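Local coordinates for DNA-binding transcriptional repressor YiaJ (Escherichia coli, PDB 1YSQ), which represses transcription of the yiaKLMNOPQRS operon, which may serve the use of 2,3-diketo-L-gulonate, at residues A[27-32]-A[148-153]; A[37-42]-A[60-65]; A[70-75]-A[142-147]. All blocks are in the same frame, centred on the assembly; numbering follows the deposited sequence.

Contact 1 (A[27-32]-A[148-153]); sequences ETINFS and VSISLS. With PO4 (phosphate ion), chain C; PO4 (phosphate ion), chain B.
N30 and S149 face each other as an antiparallel hydrogen-bonded pair between strand 28-32 and strand 148-153. The axes approach to 4.7 Å and run at 151°. N30 N gives a bond to S149 O, 2.9 Å, and S149 N returns one to N30 O, also 2.9 Å. I29 with I150 and F31 with V148 form the flanking non-hydrogen-bonded pairs.

N30, S149 and S151 lie on one face of the sheet. The N30 torsion (chi1 -48°) sets CG anti to its carbonyl carbon and swings the amide back over the neighbouring strand. There S151 OG donates to N30 OD1 at 2.9 Å, in the carbonyl plane and on a lone pair. S149 OG is as close to N30 OD1, and one phosphate lies beside it. That ion is also bound by the backbone N of A68 and M69.

The other face is apolar. I29 and I150 lie side by side, with I29 CD1 3.8 Å from I150 CG1. V148 CG2 meets the F31 ring at its edge, 3.7 Å from CD1. Helix 8-25 packs on I29 and F31.

At the far end E27 CB sits 3.6 Å from I150 CG2. A water takes the N-H of T28 and can donate to S151 O. S153 N and OG both bind a second phosphate, next to the carboxylate of E27.

This pairing joins central strands of the antiparallel sheet in the IclR C-terminal domain, of the GAF clan. Its polar face borders a phosphate, probably from the crystallisation liquor, that may mark a pocket, consistent with this domain's effector-binding role.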
loop_
_atom_site.group_PDB
_atom_site.type_symbol
_atom_site.label_atom_id
_atom_site.label_comp_id
_atom_site.label_asym_id
_atom_site.label_seq_id
_atom_site.Cartn_x
_atom_site.Cartn_y
_atom_site.Cartn_z
ATOM N N GLU A 27 -13.176 -6.841 0.111
ATOM C CA GLU A 27 -12.425 -6.023 1.071
ATOM C C GLU A 27 -12.174 -4.596 0.594
ATOM O O GLU A 27 -12.305 -4.296 -0.591
ATOM C CB GLU A 27 -11.049 -6.667 1.342
ATOM C CG GLU A 27 -11.075 -8.106 1.868
ATOM C CD GLU A 27 -11.702 -8.233 3.250
ATOM O OE1 GLU A 27 -12.118 -7.208 3.836
ATOM O OE2 GLU A 27 -11.790 -9.379 3.758
ATOM N N THR A 28 -11.757 -3.747 1.534
ATOM C CA THR A 28 -11.285 -2.378 1.265
ATOM C C THR A 28 -10.145 -2.369 0.253
ATOM O O THR A 28 -9.136 -3.082 0.457
ATOM C CB THR A 28 -10.735 -1.764 2.553
ATOM O OG1 THR A 28 -11.774 -1.672 3.548
ATOM C CG2 THR A 28 -10.255 -0.287 2.305
ATOM N N ILE A 29 -10.286 -1.561 -0.801
ATOM C CA ILE A 29 -9.215 -1.388 -1.776
ATOM C C ILE A 29 -8.724 0.045 -1.697
ATOM O O ILE A 29 -9.520 0.975 -1.785
ATOM C CB ILE A 29 -9.685 -1.736 -3.231
ATOM C CG1 ILE A 29 -10.344 -3.130 -3.309
ATOM C CG2 ILE A 29 -8.528 -1.582 -4.257
ATOM C CD1 ILE A 29 -9.530 -4.318 -2.757
ATOM N N ASN A 30 -7.409 0.211 -1.521
ATOM C CA ASN A 30 -6.759 1.527 -1.440
ATOM C C ASN A 30 -5.838 1.702 -2.626
ATOM O O ASN A 30 -5.172 0.751 -3.054
ATOM C CB ASN A 30 -5.880 1.629 -0.179
ATOM C CG ASN A 30 -6.597 1.166 1.075
ATOM O OD1 ASN A 30 -6.308 0.099 1.631
ATOM N ND2 ASN A 30 -7.541 1.959 1.520
ATOM N N PHE A 31 -5.770 2.930 -3.125
ATOM C CA PHE A 31 -4.879 3.245 -4.242
ATOM C C PHE A 31 -4.229 4.588 -3.957
ATOM O O PHE A 31 -4.918 5.599 -3.788
ATOM C CB PHE A 31 -5.684 3.292 -5.543
ATOM C CG PHE A 31 -4.853 3.480 -6.778
ATOM C CD1 PHE A 31 -3.892 2.539 -7.147
ATOM C CD2 PHE A 31 -5.057 4.574 -7.602
ATOM C CE1 PHE A 31 -3.117 2.713 -8.314
ATOM C CE2 PHE A 31 -4.285 4.741 -8.776
ATOM C CZ PHE A 31 -3.318 3.813 -9.117
ATOM N N SER A 32 -2.903 4.583 -3.871
ATOM C CA SER A 32 -2.173 5.791 -3.529
ATOM C C SER A 32 -1.172 6.198 -4.603
ATOM O O SER A 32 -0.821 5.387 -5.474
ATOM C CB SER A 32 -1.447 5.608 -2.189
ATOM O OG SER A 32 -0.286 4.795 -2.375
ATOM N N VAL A 148 -1.086 -0.188 -4.642
ATOM C CA VAL A 148 -2.436 -0.652 -4.341
ATOM C C VAL A 148 -2.366 -1.468 -3.059
ATOM O O VAL A 148 -1.402 -2.201 -2.854
ATOM C CB VAL A 148 -2.983 -1.599 -5.450
ATOM C CG1 VAL A 148 -4.462 -1.985 -5.194
ATOM C CG2 VAL A 148 -2.824 -1.000 -6.840
ATOM N N SER A 149 -3.394 -1.372 -2.211
ATOM C CA SER A 149 -3.432 -2.224 -1.027
ATOM C C SER A 149 -4.821 -2.746 -0.699
ATOM O O SER A 149 -5.824 -2.178 -1.143
ATOM C CB SER A 149 -2.788 -1.504 0.178
ATOM O OG SER A 149 -3.652 -0.526 0.734
ATOM N N ILE A 150 -4.867 -3.862 0.031
ATOM C CA ILE A 150 -6.115 -4.407 0.560
ATOM C C ILE A 150 -6.049 -4.301 2.076
ATOM O O ILE A 150 -5.064 -4.744 2.673
ATOM C CB ILE A 150 -6.288 -5.906 0.159
ATOM C CG1 ILE A 150 -6.410 -6.061 -1.366
ATOM C CG2 ILE A 150 -7.502 -6.508 0.901
ATOM C CD1 ILE A 150 -6.425 -7.551 -1.875
ATOM N N SER A 151 -7.083 -3.729 2.713
ATOM C CA SER A 151 -7.139 -3.706 4.180
ATOM C C SER A 151 -8.195 -4.694 4.630
ATOM O O SER A 151 -9.244 -4.825 3.988
ATOM C CB SER A 151 -7.510 -2.313 4.740
ATOM O OG SER A 151 -6.804 -1.250 4.115
ATOM N N LEU A 152 -7.920 -5.375 5.740
ATOM C CA LEU A 152 -8.848 -6.347 6.300
ATOM C C LEU A 152 -8.456 -6.623 7.745
ATOM O O LEU A 152 -7.371 -6.222 8.177
ATOM C CB LEU A 152 -8.858 -7.643 5.469
ATOM C CG LEU A 152 -7.646 -8.585 5.514
ATOM C CD1 LEU A 152 -8.029 -9.931 4.885
ATOM C CD2 LEU A 152 -6.420 -8.013 4.819
ATOM N N SER A 153 -9.335 -7.292 8.495
ATOM C CA SER A 153 -9.012 -7.670 9.867
ATOM C C SER A 153 -7.883 -8.705 9.882
ATOM O O SER A 153 -7.808 -9.593 9.014
ATOM C CB SER A 153 -10.240 -8.229 10.608
ATOM O OG SER A 153 -10.679 -9.436 10.005
HETATM P P PO4 C . -13.001 -8.547 6.992
HETATM O O1 PO4 C . -14.243 -8.712 7.826
HETATM O O2 PO4 C . -11.796 -8.643 7.874
HETATM O O3 PO4 C . -13.044 -9.603 5.930
HETATM O O4 PO4 C . -12.998 -7.198 6.299
HETATM P P PO4 B . -1.591 1.185 3.672
HETATM O O1 PO4 B . -1.092 0.499 4.957
HETATM O O2 PO4 B . -0.608 1.074 2.551
HETATM O O3 PO4 B . -2.940 0.644 3.235
HETATM O O4 PO4 B . -1.754 2.654 4.030
HETATM O O HOH W 1 -12.063 -4.252 4.580
#

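Contact 2 (A[37-42]-A[60-65]); sequences DHAILI and QHMPLY
A39 and M62 form the antiparallel hydrogen-bonded pair where strand 38-42 meets the short strand 61-63. A39 N to M62 O and M62 N to A39 O both measure 2.8 Å, and L41 N to Q60 O adds a third backbone bond.

The tight side holds A39, L41 and M62. M62 CE lies 3.8 Å from L41 CB and 3.9 Å from A39 CB, though the modelled M62 conformation is doubtful. Beyond the strand end L64 reaches back, its CD2 against the backbone of H38 and its CG 3.5 Å from D37 O. A water donates to D37 O and weakly accepts the N-H of L64.

The solvent side carries the two histidines. Their rings form an offset stack, centroids 4.4 Å apart and planes at 17°, with H38 CD2 over one face of H61. H61 itself is exposed. H38 is gripped twice: ND1 donates to D37 OD1 nearly in the ring plane, and NE2 bonds E35.

Within this chain strand 61-63 is the outermost strand at this end of the sheet, and 38-45 separates it from 28-35. Helix 68-75 lies against A39 and M62, while helix 79-88 touches D37 and L64.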
loop_
_atom_site.group_PDB
_atom_site.type_symbol
_atom_site.label_atom_id
_atom_site.label_comp_id
_atom_site.label_asym_id
_atom_site.label_seq_id
_atom_site.Cartn_x
_atom_site.Cartn_y
_atom_site.Cartn_z
ATOM N N ASP A 37 7.589 12.408 1.052
ATOM C CA ASP A 37 7.634 11.761 2.372
ATOM C C ASP A 37 6.290 11.256 2.920
ATOM O O ASP A 37 6.178 10.947 4.107
ATOM C CB ASP A 37 8.331 12.684 3.392
ATOM C CG ASP A 37 7.478 13.880 3.787
ATOM O OD1 ASP A 37 6.610 14.296 2.989
ATOM O OD2 ASP A 37 7.609 14.463 4.885
ATOM N N HIS A 38 5.288 11.150 2.045
ATOM C CA HIS A 38 3.996 10.560 2.385
ATOM C C HIS A 38 3.385 9.873 1.157
ATOM O O HIS A 38 3.733 10.196 0.016
ATOM C CB HIS A 38 3.026 11.610 2.978
ATOM C CG HIS A 38 2.959 12.875 2.185
ATOM N ND1 HIS A 38 3.990 13.796 2.161
ATOM C CD2 HIS A 38 2.011 13.350 1.342
ATOM C CE1 HIS A 38 3.674 14.785 1.346
ATOM N NE2 HIS A 38 2.476 14.546 0.847
ATOM N N ALA A 39 2.492 8.922 1.404
ATOM C CA ALA A 39 1.607 8.399 0.369
ATOM C C ALA A 39 0.337 9.264 0.396
ATOM O O ALA A 39 -0.065 9.734 1.465
ATOM C CB ALA A 39 1.264 6.904 0.645
ATOM N N ILE A 40 -0.260 9.514 -0.768
ATOM C CA ILE A 40 -1.558 10.193 -0.827
ATOM C C ILE A 40 -2.595 9.185 -1.252
ATOM O O ILE A 40 -2.471 8.562 -2.315
ATOM C CB ILE A 40 -1.580 11.378 -1.814
ATOM C CG1 ILE A 40 -0.424 12.344 -1.543
ATOM C CG2 ILE A 40 -2.957 12.124 -1.717
ATOM C CD1 ILE A 40 -0.408 13.535 -2.530
ATOM N N LEU A 41 -3.634 9.039 -0.435
ATOM C CA LEU A 41 -4.743 8.164 -0.803
ATOM C C LEU A 41 -5.618 8.843 -1.842
ATOM O O LEU A 41 -6.434 9.696 -1.493
ATOM C CB LEU A 41 -5.564 7.749 0.429
ATOM C CG LEU A 41 -6.558 6.609 0.186
ATOM C CD1 LEU A 41 -5.821 5.388 -0.408
ATOM C CD2 LEU A 41 -7.245 6.220 1.486
ATOM N N ILE A 42 -5.448 8.476 -3.112
ATOM C CA ILE A 42 -6.204 9.149 -4.178
ATOM C C ILE A 42 -7.512 8.466 -4.535
ATOM O O ILE A 42 -8.349 9.047 -5.227
ATOM C CB ILE A 42 -5.320 9.398 -5.428
ATOM C CG1 ILE A 42 -4.843 8.068 -6.050
ATOM C CG2 ILE A 42 -4.145 10.335 -5.052
ATOM C CD1 ILE A 42 -4.127 8.234 -7.403
ATOM N N GLN A 60 -6.274 11.629 2.120
ATOM C CA GLN A 60 -5.448 11.410 3.306
ATOM C C GLN A 60 -3.953 11.338 2.943
ATOM O O GLN A 60 -3.595 10.746 1.913
ATOM C CB GLN A 60 -5.851 10.121 4.006
ATOM C CG GLN A 60 -5.120 9.861 5.327
ATOM C CD GLN A 60 -5.650 8.624 6.024
ATOM O OE1 GLN A 60 -6.133 7.705 5.369
ATOM N NE2 GLN A 60 -5.564 8.596 7.346
ATOM N N HIS A 61 -3.107 11.915 3.798
ATOM C CA HIS A 61 -1.651 11.764 3.689
ATOM C C HIS A 61 -1.185 10.751 4.716
ATOM O O HIS A 61 -1.411 10.904 5.912
ATOM C CB HIS A 61 -0.928 13.088 3.914
ATOM C CG HIS A 61 -1.158 14.104 2.836
ATOM N ND1 HIS A 61 -0.396 15.249 2.730
ATOM C CD2 HIS A 61 -2.039 14.142 1.806
ATOM C CE1 HIS A 61 -0.802 15.953 1.686
ATOM N NE2 HIS A 61 -1.788 15.296 1.099
ATOM N N MET A 62 -0.546 9.698 4.217
ATOM C CA MET A 62 -0.196 8.553 5.005
ATOM C C MET A 62 1.381 8.585 5.186
ATOM O O MET A 62 2.103 8.659 4.179
ATOM C CB MET A 62 -0.878 7.315 4.284
ATOM C CG MET A 62 -2.305 7.594 3.158
ATOM S SD MET A 62 -2.801 5.957 2.995
ATOM C CE MET A 62 -2.430 5.759 1.383
ATOM N N PRO A 63 1.940 8.621 6.424
ATOM C CA PRO A 63 3.419 8.643 6.569
ATOM C C PRO A 63 4.067 7.368 6.011
ATOM O O PRO A 63 3.487 6.279 6.114
ATOM C CB PRO A 63 3.652 8.700 8.087
ATOM C CG PRO A 63 2.346 9.158 8.674
ATOM C CD PRO A 63 1.275 8.612 7.743
ATOM N N LEU A 64 5.237 7.502 5.407
ATOM C CA LEU A 64 5.874 6.352 4.751
ATOM C C LEU A 64 6.156 5.177 5.692
ATOM O O LEU A 64 5.994 4.022 5.292
ATOM C CB LEU A 64 7.172 6.770 4.047
ATOM C CG LEU A 64 7.052 7.801 2.895
ATOM C CD1 LEU A 64 8.422 8.029 2.263
ATOM C CD2 LEU A 64 6.036 7.422 1.839
ATOM N N TYR A 65 6.569 5.474 6.929
ATOM C CA TYR A 65 7.117 4.446 7.830
ATOM C C TYR A 65 6.073 3.462 8.379
ATOM O O TYR A 65 6.429 2.368 8.801
ATOM C CB TYR A 65 7.896 5.091 8.992
ATOM C CG TYR A 65 7.003 5.546 10.127
ATOM C CD1 TYR A 65 6.867 4.776 11.291
ATOM C CD2 TYR A 65 6.275 6.735 10.025
ATOM C CE1 TYR A 65 6.018 5.172 12.331
ATOM C CE2 TYR A 65 5.434 7.157 11.057
ATOM C CZ TYR A 65 5.305 6.362 12.206
ATOM O OH TYR A 65 4.485 6.789 13.230
HETATM O O HOH W 2 6.204 10.528 6.768
#

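Contact 3 (A[70-75]-A[142-147]). With PO4 (phosphate ion), chain D.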
loop_
_atom_site.group_PDB
_atom_site.type_symbol
_atom_site.label_atom_id
_atom_site.label_comp_id
_atom_site.label_asym_id
_atom_site.label_seq_id
_atom_site.Cartn_x
_atom_site.Cartn_y
_atom_site.Cartn_z
ATOM N N GLY A 70 3.469 3.057 1.621
ATOM C CA GLY A 70 4.604 3.939 1.895
ATOM C C GLY A 70 5.925 3.176 2.004
ATOM O O GLY A 70 6.955 3.628 1.501
ATOM N N LYS A 71 5.893 2.003 2.642
ATOM C CA LYS A 71 7.093 1.170 2.748
ATOM C C LYS A 71 7.541 0.667 1.374
ATOM O O LYS A 71 8.743 0.605 1.086
ATOM C CB LYS A 71 6.877 0.018 3.735
ATOM C CG LYS A 71 6.809 0.507 5.188
ATOM C CD LYS A 71 6.800 -0.668 6.193
ATOM C CE LYS A 71 5.519 -1.498 6.046
ATOM N NZ LYS A 71 5.411 -2.602 7.047
ATOM N N ILE A 72 6.579 0.359 0.506
ATOM C CA ILE A 72 6.899 -0.002 -0.884
ATOM C C ILE A 72 7.643 1.143 -1.575
ATOM O O ILE A 72 8.671 0.925 -2.208
ATOM C CB ILE A 72 5.609 -0.379 -1.639
ATOM C CG1 ILE A 72 5.150 -1.763 -1.193
ATOM C CG2 ILE A 72 5.799 -0.339 -3.177
ATOM C CD1 ILE A 72 3.746 -2.085 -1.609
ATOM N N TYR A 73 7.139 2.370 -1.432
ATOM C CA TYR A 73 7.826 3.518 -2.037
ATOM C C TYR A 73 9.262 3.617 -1.546
ATOM O O TYR A 73 10.169 3.789 -2.343
ATOM C CB TYR A 73 7.075 4.820 -1.746
ATOM C CG TYR A 73 5.690 4.874 -2.370
ATOM C CD1 TYR A 73 5.482 4.464 -3.688
ATOM C CD2 TYR A 73 4.593 5.358 -1.643
ATOM C CE1 TYR A 73 4.206 4.526 -4.282
ATOM C CE2 TYR A 73 3.303 5.414 -2.225
ATOM C CZ TYR A 73 3.124 5.003 -3.541
ATOM O OH TYR A 73 1.872 5.074 -4.118
ATOM N N MET A 74 9.478 3.494 -0.234
ATOM C CA MET A 74 10.863 3.534 0.280
ATOM C C MET A 74 11.709 2.337 -0.197
ATOM O O MET A 74 12.899 2.499 -0.503
ATOM C CB MET A 74 10.902 3.640 1.804
ATOM C CG MET A 74 10.499 5.050 2.333
ATOM S SD MET A 74 10.915 5.434 4.084
ATOM C CE MET A 74 10.109 4.205 4.825
ATOM N N ALA A 75 11.097 1.153 -0.265
ATOM C CA ALA A 75 11.820 -0.063 -0.653
ATOM C C ALA A 75 12.368 0.026 -2.069
ATOM O O ALA A 75 13.417 -0.546 -2.368
ATOM C CB ALA A 75 10.925 -1.297 -0.503
ATOM N N GLY A 142 10.350 1.074 -14.405
ATOM C CA GLY A 142 10.508 0.349 -13.155
ATOM C C GLY A 142 10.501 1.212 -11.902
ATOM O O GLY A 142 10.821 0.734 -10.811
ATOM N N ARG A 143 10.134 2.481 -12.047
ATOM C CA ARG A 143 9.873 3.319 -10.881
ATOM C C ARG A 143 8.468 2.993 -10.369
ATOM O O ARG A 143 7.709 2.307 -11.052
ATOM C CB ARG A 143 10.015 4.803 -11.235
ATOM C CG ARG A 143 11.483 5.257 -11.421
ATOM C CD ARG A 143 11.605 6.634 -12.065
ATOM N NE ARG A 143 10.839 6.676 -13.319
ATOM C CZ ARG A 143 10.500 7.779 -13.984
ATOM N NH1 ARG A 143 10.853 8.988 -13.545
ATOM N NH2 ARG A 143 9.803 7.673 -15.110
ATOM N N VAL A 144 8.148 3.450 -9.158
ATOM C CA VAL A 144 6.885 3.132 -8.493
ATOM C C VAL A 144 6.098 4.426 -8.159
ATOM O O VAL A 144 6.215 4.975 -7.064
ATOM C CB VAL A 144 7.130 2.297 -7.198
ATOM C CG1 VAL A 144 5.789 1.870 -6.555
ATOM C CG2 VAL A 144 8.016 1.060 -7.493
ATOM N N PRO A 145 5.355 4.946 -9.124
ATOM C CA PRO A 145 4.561 6.160 -8.893
ATOM C C PRO A 145 3.294 5.932 -8.044
ATOM O O PRO A 145 2.819 6.883 -7.411
ATOM C CB PRO A 145 4.215 6.612 -10.327
ATOM C CG PRO A 145 4.136 5.327 -11.091
ATOM C CD PRO A 145 5.280 4.497 -10.530
ATOM N N TYR A 146 2.772 4.704 -8.028
ATOM C CA TYR A 146 1.478 4.387 -7.395
ATOM C C TYR A 146 1.587 3.020 -6.740
ATOM O O TYR A 146 2.493 2.248 -7.048
ATOM C CB TYR A 146 0.317 4.344 -8.406
ATOM C CG TYR A 146 0.232 5.565 -9.273
ATOM C CD1 TYR A 146 -0.297 6.760 -8.781
ATOM C CD2 TYR A 146 0.715 5.543 -10.576
ATOM C CE1 TYR A 146 -0.339 7.897 -9.571
ATOM C CE2 TYR A 146 0.663 6.678 -11.372
ATOM C CZ TYR A 146 0.141 7.837 -10.863
ATOM O OH TYR A 146 0.096 8.943 -11.658
ATOM N N ALA A 147 0.642 2.724 -5.856
ATOM C CA ALA A 147 0.624 1.442 -5.169
ATOM C C ALA A 147 -0.820 1.100 -4.821
ATOM O O ALA A 147 -1.676 1.989 -4.718
ATOM C CB ALA A 147 1.503 1.508 -3.907
HETATM P P PO4 D . 9.574 5.345 -5.787
HETATM O O1 PO4 D . 8.100 5.474 -5.459
HETATM O O2 PO4 D . 10.168 4.165 -5.038
HETATM O O3 PO4 D . 9.755 5.181 -7.282
HETATM O O4 PO4 D . 10.236 6.613 -5.290
#
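The Y73 side chain leaves helix 70-75 with CG anti to its carbonyl carbon (chi1 -64°), which carries the ring across to V144 and A147. In V144 it is CG1 that stands anti to the backbone N (chi1 -176°), and this methyl meets the helix. V144 CG1 lies 3.8 Å from Y73 CE1 and 4.0 Å from I72 CG2. The I72 and V144 side chains cross at about a right angle.

Farther along the ring, A147 CB comes to 3.9 Å from Y73 CZ. The backbone carbon of Y146 lies at the ring edge, near its plane. The hydroxyl passes close to the A147 backbone, but its angle to A147 N is poor for a bond. Its polar partner is S32 OG on strand 28-35. A phenylalanine here would probably leave S32 OG without this mate and lose the polar tie between helix and sheet.

A phosphate lies beside Y73 and V144. V144 N donates to phosphate O3 at 3.0 Å, with an angle of 164° at the hydrogen. Phosphate O2 is 2.7 Å from Y73 O, and phosphate O1 is 2.5 Å from V144 O. The chemistry is thus divided: the helix meets the loop and strand start mainly through apolar groups, with a polar tie from Y73 to S32, while V144 N binds a phosphate, probably from the crystallisation liquor.

The three contacts share one antiparallel sheet. Strand 28-35 lies between 38-45 and 146-153, so contact 1 is the neighbour of contact 2 within the sheet, with centres about 14 Å apart. Segment 142-147 of contact 3 runs into strand 146-153, which contact 1 uses farther along; their centres are about 15 Å apart. S32 is the shared point: S32 N is 3.0 Å from A147 O, and S32 CB is 3.7 Å from M62 CE as modelled. Contacts 2 and 3 meet where A39 CB is 3.8 Å from Y73 CE2, their centres about 11 Å apart. The phosphate beside S149 also lies about 4 Å from the M62 side chain, which may mark one pocket bordered by contacts 1 and 2.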